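Local coordinates for coclaurine N-methyltransferase (Coptis japonica, PDB 6GKZ), which catalyses the N-methylation of coclaurine and probably related tetrahydroisoquinolines in plant alkaloid biosynthesis, with S-adenosyl-L-methionine as methyl donor, at residues 92-97 with 282-287; 119-124 with 191-196; 198-203 with 223-228; 228-233 with 340-345. One frame throughout, in Å; residues are numbered along the deposited sequence.

Interaction 1: 92-97 with 282-287. With SAH (S-adenosyl-L-homocysteine), chain E.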
# COMPACT_ATOMS: atom_id res chain seq x y z
N GLY A 92 20.40 4.77 18.29
CA GLY A 92 20.99 4.96 16.98
C GLY A 92 19.95 4.69 15.91
O GLY A 92 20.11 3.80 15.08
N SER A 93 18.87 5.46 15.97
CA SER A 93 17.79 5.41 14.98
C SER A 93 16.92 6.65 15.16
O SER A 93 17.22 7.51 15.98
CB SER A 93 16.97 4.13 15.13
OG SER A 93 16.51 3.95 16.46
N CYS A 94 15.82 6.73 14.41
CA CYS A 94 15.00 7.93 14.40
C CYS A 94 14.51 8.32 15.80
O CYS A 94 14.10 7.46 16.59
CB CYS A 94 13.80 7.75 13.47
SG CYS A 94 12.95 9.29 13.02
N CYS A 95 14.58 9.62 16.10
CA CYS A 95 14.00 10.18 17.32
C CYS A 95 12.82 11.09 16.98
O CYS A 95 12.63 11.46 15.82
CB CYS A 95 15.06 10.95 18.11
SG CYS A 95 16.45 9.89 18.64
N TYR A 96 12.03 11.46 17.98
CA TYR A 96 10.77 12.14 17.70
C TYR A 96 10.68 13.54 18.31
O TYR A 96 10.58 13.69 19.53
CB TYR A 96 9.60 11.28 18.21
CG TYR A 96 8.27 11.77 17.69
CD1 TYR A 96 7.61 12.81 18.33
CD2 TYR A 96 7.71 11.24 16.54
CE1 TYR A 96 6.41 13.29 17.84
CE2 TYR A 96 6.51 11.70 16.05
CZ TYR A 96 5.86 12.73 16.70
OH TYR A 96 4.66 13.21 16.22
N PHE A 97 10.71 14.56 17.45
CA PHE A 97 10.75 15.97 17.88
C PHE A 97 9.40 16.67 17.74
O PHE A 97 9.05 17.10 16.64
CB PHE A 97 11.78 16.77 17.06
CG PHE A 97 13.20 16.33 17.24
CD1 PHE A 97 13.65 15.16 16.64
CD2 PHE A 97 14.09 17.10 17.98
CE1 PHE A 97 14.97 14.75 16.80
CE2 PHE A 97 15.41 16.70 18.14
CZ PHE A 97 15.85 15.51 17.55
N LYS A 282 11.08 14.93 8.72
CA LYS A 282 11.74 15.99 9.49
C LYS A 282 12.32 15.44 10.78
O LYS A 282 13.33 15.94 11.29
CB LYS A 282 10.77 17.12 9.83
CG LYS A 282 10.25 17.91 8.66
CD LYS A 282 9.04 18.73 9.13
CE LYS A 282 8.67 19.82 8.14
NZ LYS A 282 9.88 20.61 7.83
N HIS A 283 11.67 14.41 11.32
CA HIS A 283 12.12 13.84 12.60
C HIS A 283 13.51 13.21 12.46
O HIS A 283 14.41 13.50 13.25
CB HIS A 283 11.10 12.81 13.12
CG HIS A 283 9.78 13.42 13.47
ND1 HIS A 283 9.58 14.16 14.61
CD2 HIS A 283 8.59 13.42 12.81
CE1 HIS A 283 8.32 14.58 14.65
NE2 HIS A 283 7.71 14.15 13.57
N PHE A 284 13.71 12.37 11.45
CA PHE A 284 15.03 11.77 11.29
C PHE A 284 16.03 12.83 10.85
O PHE A 284 17.21 12.81 11.23
CB PHE A 284 14.98 10.62 10.29
CG PHE A 284 15.98 9.54 10.57
CD1 PHE A 284 16.87 9.65 11.64
CD2 PHE A 284 16.04 8.40 9.78
CE1 PHE A 284 17.78 8.65 11.90
CE2 PHE A 284 16.96 7.40 10.05
CZ PHE A 284 17.83 7.53 11.11
N SER A 285 15.56 13.78 10.06
CA SER A 285 16.41 14.87 9.61
C SER A 285 16.98 15.66 10.79
O SER A 285 18.17 15.97 10.81
CB SER A 285 15.64 15.80 8.68
OG SER A 285 16.48 16.85 8.26
N ARG A 286 16.14 15.96 11.78
CA ARG A 286 16.59 16.64 13.00
C ARG A 286 17.47 15.74 13.84
O ARG A 286 18.39 16.20 14.51
CB ARG A 286 15.41 17.15 13.83
CG ARG A 286 14.76 18.40 13.25
CD ARG A 286 13.97 19.22 14.27
NE ARG A 286 14.67 19.53 15.53
CZ ARG A 286 15.99 19.71 15.69
NH1 ARG A 286 16.84 19.62 14.68
NH2 ARG A 286 16.45 19.99 16.91
N THR A 287 17.17 14.44 13.83
CA THR A 287 17.98 13.48 14.56
C THR A 287 19.43 13.58 14.08
O THR A 287 20.34 13.85 14.86
CB THR A 287 17.43 12.06 14.38
OG1 THR A 287 16.12 11.99 14.95
CG2 THR A 287 18.32 11.02 15.06
N SAH E . 16.91 -0.85 16.86
CA SAH E . 18.22 -0.32 17.25
CB SAH E . 19.30 -0.76 16.25
CG SAH E . 18.95 -0.71 14.76
SD SAH E . 20.43 -0.54 13.73
C SAH E . 18.22 1.20 17.42
O SAH E . 19.07 1.78 18.10
OXT SAH E . 17.35 1.89 16.88
C5' SAH E . 20.50 -2.26 13.17
C4' SAH E . 20.96 -3.17 14.30
O4' SAH E . 20.55 -4.49 14.05
C3' SAH E . 22.46 -3.23 14.56
O3' SAH E . 22.83 -2.26 15.51
C2' SAH E . 22.68 -4.61 15.13
O2' SAH E . 22.73 -4.55 16.55
C1' SAH E . 21.45 -5.38 14.67
N9 SAH E . 21.72 -6.36 13.62
C8 SAH E . 22.04 -6.09 12.31
N7 SAH E . 22.18 -7.27 11.67
C5 SAH E . 21.92 -8.27 12.56
C6 SAH E . 21.91 -9.66 12.47
N6 SAH E . 22.18 -10.25 11.31
N1 SAH E . 21.61 -10.41 13.57
C2 SAH E . 21.33 -9.80 14.78
N3 SAH E . 21.34 -8.43 14.88
C4 SAH E . 21.63 -7.69 13.79
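H283 and F97 carry the contact in which the loop 92-97, at the edge of the cofactor pocket of this Rossmann-type methyltransferase, lies along the first turn of helix 282-297. The imidazole of H283 is held on two sides. At its edge ND1 accepts the backbone N of F97 (3.1 Å) close to the ring plane, while over one face the ring of Y96 forms an offset stack, centroids 4.2 Å apart and planes 17° from parallel. The bond from F97 N thus fixes how far the imidazole can turn beneath the tyrosine. F97 itself directs its ring at the helix, CG anti to its carbonyl carbon (chi1 -64°). R286 CB sits 3.9 Å from the ring centroid, over the face, and the guanidinium follows the same face in an off-centre cation-pi contact, CZ 4.4 Å from that centroid. Were F97 an alanine, the R286 guanidinium would probably lose its aromatic platform and a gap would open beside T287. R286 also forms salt bridges with E289 and E290. C94 meets the F284 ring twice, CB over the face in a CH-pi contact and SG obliquely in a sulfur-aromatic one. One residue on, C95 N donates to T287 OG1 (3.1 Å), a hydroxyl that in turn donates to H283 O at 2.8 Å, above the plane of that carbonyl.

Interaction 2: 119-124 with 191-196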
# COMPACT_ATOMS: atom_id res chain seq x y z
N ALA A 119 2.88 -0.21 20.11
CA ALA A 119 3.09 -1.64 20.23
C ALA A 119 2.15 -2.21 21.28
O ALA A 119 2.12 -3.42 21.49
CB ALA A 119 4.54 -1.95 20.57
N GLN A 120 1.41 -1.34 21.95
CA GLN A 120 0.47 -1.77 22.97
C GLN A 120 1.08 -2.71 24.03
O GLN A 120 0.50 -3.75 24.37
CB GLN A 120 -0.73 -2.46 22.31
CG GLN A 120 -1.52 -1.55 21.41
CD GLN A 120 -2.63 -2.28 20.71
OE1 GLN A 120 -3.10 -3.32 21.18
NE2 GLN A 120 -3.05 -1.76 19.57
N ILE A 121 2.25 -2.36 24.52
CA ILE A 121 2.87 -3.14 25.58
C ILE A 121 2.07 -3.07 26.87
O ILE A 121 1.68 -1.98 27.30
CB ILE A 121 4.30 -2.68 25.86
CG1 ILE A 121 5.10 -2.62 24.57
CG2 ILE A 121 4.98 -3.63 26.85
CD1 ILE A 121 6.55 -2.27 24.79
N GLN A 122 1.82 -4.23 27.47
CA GLN A 122 1.23 -4.32 28.80
C GLN A 122 2.26 -4.90 29.78
O GLN A 122 3.16 -5.63 29.39
CB GLN A 122 -0.03 -5.19 28.79
CG GLN A 122 -1.14 -4.69 27.88
CD GLN A 122 -2.33 -4.15 28.64
OE1 GLN A 122 -2.41 -4.26 29.87
NE2 GLN A 122 -3.27 -3.54 27.92
N ASP A 123 2.07 -4.59 31.06
CA ASP A 123 3.10 -4.74 32.08
C ASP A 123 3.63 -6.15 32.32
O ASP A 123 4.79 -6.32 32.67
CB ASP A 123 2.60 -4.16 33.41
CG ASP A 123 3.67 -4.19 34.50
OD1 ASP A 123 4.88 -4.19 34.16
OD2 ASP A 123 3.31 -4.19 35.71
N GLY A 124 2.83 -7.18 32.16
CA GLY A 124 3.38 -8.51 32.42
C GLY A 124 3.91 -9.30 31.23
O GLY A 124 4.24 -10.47 31.37
N TYR A 191 7.07 -15.01 22.28
CA TYR A 191 7.01 -13.71 22.95
C TYR A 191 5.68 -13.02 22.68
O TYR A 191 5.19 -13.07 21.56
CB TYR A 191 8.15 -12.81 22.47
CG TYR A 191 9.50 -13.41 22.73
CD1 TYR A 191 10.07 -14.32 21.84
CD2 TYR A 191 10.21 -13.09 23.89
CE1 TYR A 191 11.31 -14.89 22.10
CE2 TYR A 191 11.44 -13.65 24.15
CZ TYR A 191 11.99 -14.54 23.26
OH TYR A 191 13.22 -15.07 23.55
N ASP A 192 5.12 -12.39 23.70
CA ASP A 192 3.87 -11.66 23.54
C ASP A 192 4.04 -10.46 22.60
O ASP A 192 3.10 -10.06 21.90
CB ASP A 192 3.35 -11.21 24.90
CG ASP A 192 3.10 -12.37 25.83
OD1 ASP A 192 2.49 -13.37 25.36
OD2 ASP A 192 3.53 -12.31 27.01
N ARG A 193 5.24 -9.89 22.58
CA ARG A 193 5.48 -8.76 21.69
C ARG A 193 6.91 -8.68 21.21
O ARG A 193 7.86 -8.92 21.95
CB ARG A 193 5.05 -7.45 22.37
CG ARG A 193 3.57 -7.13 22.03
CD ARG A 193 3.08 -5.94 22.76
NE ARG A 193 1.63 -5.78 22.87
CZ ARG A 193 0.70 -6.73 22.93
NH1 ARG A 193 1.00 -8.03 22.85
NH2 ARG A 193 -0.56 -6.36 23.08
N ILE A 194 7.03 -8.33 19.94
CA ILE A 194 8.31 -8.29 19.27
C ILE A 194 8.49 -6.93 18.64
O ILE A 194 7.61 -6.45 17.93
CB ILE A 194 8.42 -9.38 18.20
CG1 ILE A 194 8.12 -10.75 18.82
CG2 ILE A 194 9.79 -9.32 17.55
CD1 ILE A 194 8.45 -11.93 17.95
N LEU A 195 9.62 -6.31 18.92
CA LEU A 195 9.88 -4.98 18.40
C LEU A 195 11.09 -5.03 17.47
O LEU A 195 12.15 -5.51 17.85
CB LEU A 195 10.10 -4.00 19.55
CG LEU A 195 8.91 -3.42 20.32
CD1 LEU A 195 7.93 -4.48 20.72
CD2 LEU A 195 9.43 -2.77 21.56
N VAL A 196 10.90 -4.55 16.23
CA VAL A 196 11.96 -4.46 15.23
C VAL A 196 12.16 -3.01 14.79
O VAL A 196 11.37 -2.47 14.02
CB VAL A 196 11.65 -5.31 13.96
CG1 VAL A 196 12.75 -5.15 12.92
CG2 VAL A 196 11.42 -6.78 14.29
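R193 reaches A119 and Q120, joining strand 191-197 of the Rossmann-type sheet to the Schellman motif that ends helix 104-118. The chain turns a corner at D192. The carbonyl of this residue serves the arginine that follows it: R193 NH1 donates to D192 O (3.1 Å) near the guanidinium plane. The D192 carboxylate turns to another partner, S218. R193 then does most of the work. Its chain runs straight from CG to NE, which carries the guanidinium across to the carbonyls of the helix end. NE is 2.8 Å from Q120 O, and the donor stands well above the plane of that carbonyl, 73° out of it. Two weak bonds accompany this one, from NE to A119 O and from NH2 to Q120 O. Q120 O is therefore shared by two nitrogens of one guanidinium, and NE is shared by two carbonyls. The positive group is likely to be favoured here, because carbonyls at the C-terminal end of a helix carry partial negative charge. The aliphatic part of the arginine also packs, with CD 4.3 Å from I121 CG1. The next residue whose side chain leaves the strand in the same direction is L195, where the chemistry becomes apolar. Its partners beyond the segments include L137 of helix 136-144, the helix on which I121 also rests through V141. Within the contact, L195 CD2 lies 4.4 Å from I121 CD1, and its other methyl, CD1, lies 4.2 Å from A119 CB.

Interaction 3: 198-203 with 223-228. With SAH (S-adenosyl-L-homocysteine), chain E.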
# COMPACT_ATOMS: atom_id res chain seq x y z
N GLU A 198 14.16 -0.64 12.63
CA GLU A 198 15.10 -0.34 11.54
C GLU A 198 16.15 -1.43 11.30
O GLU A 198 17.29 -1.14 10.97
CB GLU A 198 15.79 1.00 11.80
CG GLU A 198 14.84 2.19 11.72
CD GLU A 198 15.51 3.52 11.96
OE1 GLU A 198 16.58 3.77 11.36
OE2 GLU A 198 14.98 4.33 12.75
N LEU A 199 15.73 -2.69 11.42
CA LEU A 199 16.58 -3.82 11.08
C LEU A 199 16.36 -4.34 9.63
O LEU A 199 17.30 -4.82 8.98
CB LEU A 199 16.35 -4.94 12.08
CG LEU A 199 17.13 -6.22 11.82
CD1 LEU A 199 18.56 -6.05 12.32
CD2 LEU A 199 16.45 -7.38 12.48
N PHE A 200 15.12 -4.26 9.14
CA PHE A 200 14.77 -4.87 7.86
C PHE A 200 15.48 -4.24 6.66
O PHE A 200 15.57 -4.87 5.61
CB PHE A 200 13.25 -4.81 7.61
CG PHE A 200 12.46 -5.84 8.36
CD1 PHE A 200 12.95 -6.42 9.53
CD2 PHE A 200 11.20 -6.23 7.92
CE1 PHE A 200 12.21 -7.38 10.22
CE2 PHE A 200 10.45 -7.18 8.61
CZ PHE A 200 10.96 -7.75 9.76
N GLU A 201 15.97 -3.02 6.81
CA GLU A 201 16.66 -2.35 5.71
C GLU A 201 17.97 -3.06 5.36
O GLU A 201 18.52 -2.89 4.27
CB GLU A 201 16.95 -0.88 6.05
CG GLU A 201 15.70 -0.00 6.28
CD GLU A 201 15.16 -0.07 7.72
OE1 GLU A 201 15.19 -1.17 8.32
OE2 GLU A 201 14.72 0.97 8.26
N HIS A 202 18.46 -3.87 6.30
CA HIS A 202 19.70 -4.62 6.12
C HIS A 202 19.46 -6.07 5.64
O HIS A 202 20.41 -6.81 5.40
CB HIS A 202 20.49 -4.64 7.43
CG HIS A 202 20.67 -3.29 8.03
ND1 HIS A 202 21.68 -2.43 7.65
CD2 HIS A 202 19.96 -2.64 8.99
CE1 HIS A 202 21.59 -1.31 8.34
NE2 HIS A 202 20.56 -1.41 9.16
N MSE A 203 18.20 -6.48 5.52
CA MSE A 203 17.87 -7.83 5.05
C MSE A 203 17.40 -7.81 3.59
O MSE A 203 17.21 -6.73 3.00
CB MSE A 203 16.77 -8.45 5.92
CG MSE A 203 16.93 -8.23 7.42
SE MSE A 203 18.52 -9.07 8.17
CE MSE A 203 17.98 -10.95 8.01
N LEU A 223 3.59 -7.87 16.55
CA LEU A 223 4.89 -7.51 16.03
C LEU A 223 4.84 -6.05 15.63
O LEU A 223 3.98 -5.66 14.84
CB LEU A 223 5.26 -8.39 14.84
CG LEU A 223 6.37 -7.90 13.90
CD1 LEU A 223 7.75 -8.07 14.53
CD2 LEU A 223 6.28 -8.65 12.57
N PHE A 224 5.73 -5.23 16.18
CA PHE A 224 5.81 -3.82 15.81
C PHE A 224 7.12 -3.53 15.07
O PHE A 224 8.22 -3.83 15.54
CB PHE A 224 5.69 -2.91 17.03
CG PHE A 224 5.84 -1.44 16.70
CD1 PHE A 224 4.76 -0.71 16.23
CD2 PHE A 224 7.06 -0.80 16.84
CE1 PHE A 224 4.89 0.64 15.92
CE2 PHE A 224 7.20 0.55 16.53
CZ PHE A 224 6.11 1.28 16.07
N LEU A 225 6.97 -2.93 13.90
CA LEU A 225 8.09 -2.63 13.04
C LEU A 225 8.19 -1.13 12.74
O LEU A 225 7.20 -0.49 12.39
CB LEU A 225 7.92 -3.41 11.74
CG LEU A 225 8.75 -2.95 10.55
CD1 LEU A 225 10.15 -3.50 10.68
CD2 LEU A 225 8.08 -3.44 9.27
N GLU A 226 9.39 -0.57 12.89
CA GLU A 226 9.67 0.74 12.32
C GLU A 226 10.63 0.60 11.15
O GLU A 226 11.65 -0.10 11.25
CB GLU A 226 10.26 1.71 13.35
CG GLU A 226 10.88 2.98 12.71
CD GLU A 226 11.38 3.98 13.75
OE1 GLU A 226 10.55 4.60 14.44
OE2 GLU A 226 12.60 4.13 13.88
N HIS A 227 10.34 1.25 10.03
CA HIS A 227 11.36 1.31 8.98
C HIS A 227 11.37 2.62 8.20
O HIS A 227 10.35 3.30 8.06
CB HIS A 227 11.20 0.14 8.03
CG HIS A 227 9.91 0.15 7.27
ND1 HIS A 227 9.78 0.71 6.02
CD2 HIS A 227 8.68 -0.33 7.59
CE1 HIS A 227 8.54 0.58 5.60
NE2 HIS A 227 7.85 -0.05 6.53
N ILE A 228 12.55 2.98 7.69
CA ILE A 228 12.66 4.14 6.82
C ILE A 228 12.10 3.75 5.47
O ILE A 228 11.95 2.56 5.17
CB ILE A 228 14.10 4.64 6.66
CG1 ILE A 228 14.99 3.53 6.08
CG2 ILE A 228 14.64 5.15 7.99
CD1 ILE A 228 16.18 4.04 5.31
N SAH E . 16.91 -0.85 16.86
CA SAH E . 18.22 -0.32 17.25
CB SAH E . 19.30 -0.76 16.25
CG SAH E . 18.95 -0.71 14.76
SD SAH E . 20.43 -0.54 13.73
C SAH E . 18.22 1.20 17.42
O SAH E . 19.07 1.78 18.10
OXT SAH E . 17.35 1.89 16.88
C5' SAH E . 20.50 -2.26 13.17
C4' SAH E . 20.96 -3.17 14.30
O4' SAH E . 20.55 -4.49 14.05
C3' SAH E . 22.46 -3.23 14.56
O3' SAH E . 22.83 -2.26 15.51
C2' SAH E . 22.68 -4.61 15.13
O2' SAH E . 22.73 -4.55 16.55
C1' SAH E . 21.45 -5.38 14.67
N9 SAH E . 21.72 -6.36 13.62
C8 SAH E . 22.04 -6.09 12.31
N7 SAH E . 22.18 -7.27 11.67
C5 SAH E . 21.92 -8.27 12.56
C6 SAH E . 21.91 -9.66 12.47
N6 SAH E . 22.18 -10.25 11.31
N1 SAH E . 21.61 -10.41 13.57
C2 SAH E . 21.33 -9.80 14.78
N3 SAH E . 21.34 -8.43 14.88
C4 SAH E . 21.63 -7.69 13.79
O HOH W 1 13.18 -2.29 9.65
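E201 OE2 accepts the backbone N of I228 in a nearly straight bond (3.0 Å, 166°), met from above the carboxylate plane. The bend at chi2 (85°) brings the acid round to this N-H. E198 N donates to E226 O at 2.9 Å, and the same carbonyl takes a hydrogen from a water that also donates to E201 OE1 (2.7 Å) and accepts from F200 N. Both oxygens of E201 are thus engaged, and an alanine in place of E201 would probably leave I228 N without this acceptor and cost the water one of its three partners. The carboxylates of E198 and E226 lie side by side, their OE2 atoms 2.6 Å apart. E198 OE2 also accepts C94 N, and E226 OE1 meets H346 and Y115. In the Rossmann-type methyltransferase fold these bonds fasten the loop after strand 191-197, with its 3-10 turn at 200-202, against the neighbouring strand 221-230. The loop borders the bound S-adenosyl-L-homocysteine, where L199 CD1 comes 3.1 Å from O4' of the ribose. Next to the E201 bond, I228 CG1 packs 3.6 Å from E201 CG. Further along the strand, L225 CD1 sits over the centre of the F200 ring, a CH-pi contact with the methyl 4.0 Å from the centroid. L209, L210 and I213 of helix 206-214 also touch this ring.

Interaction 4: 228-233 with 340-345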
# COMPACT_ATOMS: atom_id res chain seq x y z
N ILE A 228 12.55 2.98 7.69
CA ILE A 228 12.66 4.14 6.82
C ILE A 228 12.10 3.75 5.47
O ILE A 228 11.95 2.56 5.17
CB ILE A 228 14.10 4.64 6.66
CG1 ILE A 228 14.99 3.53 6.08
CG2 ILE A 228 14.64 5.15 7.99
CD1 ILE A 228 16.18 4.04 5.31
N CYS A 229 11.79 4.73 4.64
CA CYS A 229 11.10 4.42 3.41
C CYS A 229 11.01 5.65 2.56
O CYS A 229 11.33 6.74 3.02
CB CYS A 229 9.68 3.90 3.69
SG CYS A 229 8.54 5.13 4.44
N HIS A 230 10.59 5.45 1.32
CA HIS A 230 10.05 6.53 0.55
C HIS A 230 8.53 6.39 0.52
O HIS A 230 7.98 5.28 0.57
CB HIS A 230 10.62 6.56 -0.87
CG HIS A 230 10.18 7.75 -1.64
ND1 HIS A 230 8.99 7.79 -2.34
CD2 HIS A 230 10.73 8.97 -1.78
CE1 HIS A 230 8.84 8.97 -2.90
NE2 HIS A 230 9.90 9.71 -2.58
N LYS A 231 7.85 7.53 0.48
CA LYS A 231 6.40 7.63 0.34
C LYS A 231 5.81 6.60 -0.63
O LYS A 231 4.82 5.93 -0.33
CB LYS A 231 6.07 9.04 -0.17
CG LYS A 231 4.81 9.63 0.35
CD LYS A 231 4.34 10.77 -0.55
CE LYS A 231 5.46 11.44 -1.31
NZ LYS A 231 4.93 12.59 -2.10
N THR A 232 6.45 6.47 -1.80
CA THR A 232 5.83 5.87 -2.97
C THR A 232 6.62 4.71 -3.57
O THR A 232 6.04 3.69 -3.93
CB THR A 232 5.63 6.92 -4.09
OG1 THR A 232 4.83 8.02 -3.60
CG2 THR A 232 4.95 6.29 -5.30
N PHE A 233 7.93 4.87 -3.72
CA PHE A 233 8.67 3.82 -4.42
C PHE A 233 9.70 3.13 -3.53
O PHE A 233 9.98 3.58 -2.43
CB PHE A 233 9.32 4.38 -5.71
CG PHE A 233 10.21 5.56 -5.50
CD1 PHE A 233 11.53 5.39 -5.12
CD2 PHE A 233 9.75 6.85 -5.75
CE1 PHE A 233 12.37 6.47 -4.95
CE2 PHE A 233 10.58 7.93 -5.58
CZ PHE A 233 11.90 7.75 -5.18
N GLU A 340 8.54 15.10 3.21
CA GLU A 340 7.41 14.48 2.54
C GLU A 340 7.82 13.58 1.36
O GLU A 340 7.01 13.26 0.49
CB GLU A 340 6.42 15.54 2.05
CG GLU A 340 5.59 16.18 3.17
CD GLU A 340 4.85 15.15 4.03
OE1 GLU A 340 3.96 14.45 3.49
OE2 GLU A 340 5.15 15.05 5.24
N GLU A 341 9.09 13.18 1.33
CA GLU A 341 9.51 12.18 0.36
C GLU A 341 10.00 10.95 1.11
O GLU A 341 9.28 9.95 1.18
CB GLU A 341 10.58 12.74 -0.58
CG GLU A 341 10.10 13.96 -1.40
CD GLU A 341 8.99 13.64 -2.40
OE1 GLU A 341 8.89 12.48 -2.88
OE2 GLU A 341 8.20 14.56 -2.71
N TRP A 342 11.20 11.03 1.68
CA TRP A 342 11.72 9.96 2.53
C TRP A 342 11.35 10.22 3.98
O TRP A 342 11.44 11.35 4.46
CB TRP A 342 13.25 9.83 2.39
CG TRP A 342 13.74 9.43 1.03
CD1 TRP A 342 13.95 8.15 0.57
CD2 TRP A 342 14.10 10.31 -0.04
NE1 TRP A 342 14.42 8.19 -0.73
CE2 TRP A 342 14.53 9.50 -1.12
CE3 TRP A 342 14.12 11.70 -0.19
CZ2 TRP A 342 14.95 10.04 -2.34
CZ3 TRP A 342 14.56 12.24 -1.40
CH2 TRP A 342 14.96 11.42 -2.45
N MSE A 343 10.95 9.16 4.68
CA MSE A 343 10.32 9.27 5.99
C MSE A 343 10.36 7.94 6.78
O MSE A 343 11.08 7.02 6.41
CB MSE A 343 8.89 9.73 5.80
CG MSE A 343 8.17 8.86 4.81
SE MSE A 343 6.38 9.49 4.41
CE MSE A 343 6.86 11.23 3.61
N ALA A 344 9.59 7.85 7.87
CA ALA A 344 9.50 6.58 8.61
C ALA A 344 8.09 6.00 8.58
O ALA A 344 7.08 6.71 8.48
CB ALA A 344 9.94 6.77 10.05
N SER A 345 8.03 4.68 8.68
CA SER A 345 6.79 3.93 8.64
C SER A 345 6.74 3.03 9.89
O SER A 345 7.71 2.36 10.23
CB SER A 345 6.71 3.12 7.33
OG SER A 345 5.64 2.19 7.30
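C229 and M343 form the hydrogen-bonded pair of an antiparallel stretch between strands 221-230 and 342-349, where the seven-stranded methyltransferase sheet passes from parallel to antiparallel order. M343 N donates to C229 O (3.0 Å), and the return bond from C229 N is weak. I228 with A344 and H230 with W342 are the non-hydrogen-bonded pairs to either side. The short segments are strongly twisted, their directions 128° apart. Beyond the last pair, K231 N continues the pairing by donating to E341 O at 2.9 Å, nearly along the C=O axis. Among the side chains, H230 is gripped from several directions. CG stands anti to the backbone N (chi1 -174°), which sets the imidazole edge-on to the face of W342, planes at 81°. NE2 donates to E341 OE1 (3.0 Å), using the anti lone pair, while ND1 accepts T232 N. F233 and the carbonyl of E341 cover opposite faces of the ring. E341 is held further by N337 and Y40, and its salt bridge to K231 NZ is long. E340 leads outward, its OE1 accepting the backbone N of Y44 of the second subunit, so the end of this strand pair lies at the dimer interface. On the sheet face opposite H230 and W342, C229 SG rests 3.8 Å from CG of M343, a selenomethionine, and 4.0 Å from S345 CB.

Interactions 2, 3 and 4 all belong to one sheet: strand 191-197 in interaction 2 neighbours strand 221-230, which interactions 3 and 4 share through I228, and strand 342-349 follows. Interaction 3 is wholly buried near the centre of the chain and rich in carboxylates. Interaction 1, only partly buried, touches it, C94 N meeting E198 OE2 and F284 packing on I228; both touch the bound S-adenosyl-L-homocysteine. Interaction 2, its centre about 20 Å from that of the chain yet still buried, relies on an arginine at a helix end. Interaction 4, also buried, is built on strand pairing and reaches the second subunit; interaction 1 combines ring contacts with two hydrogen bonds from the loop backbone.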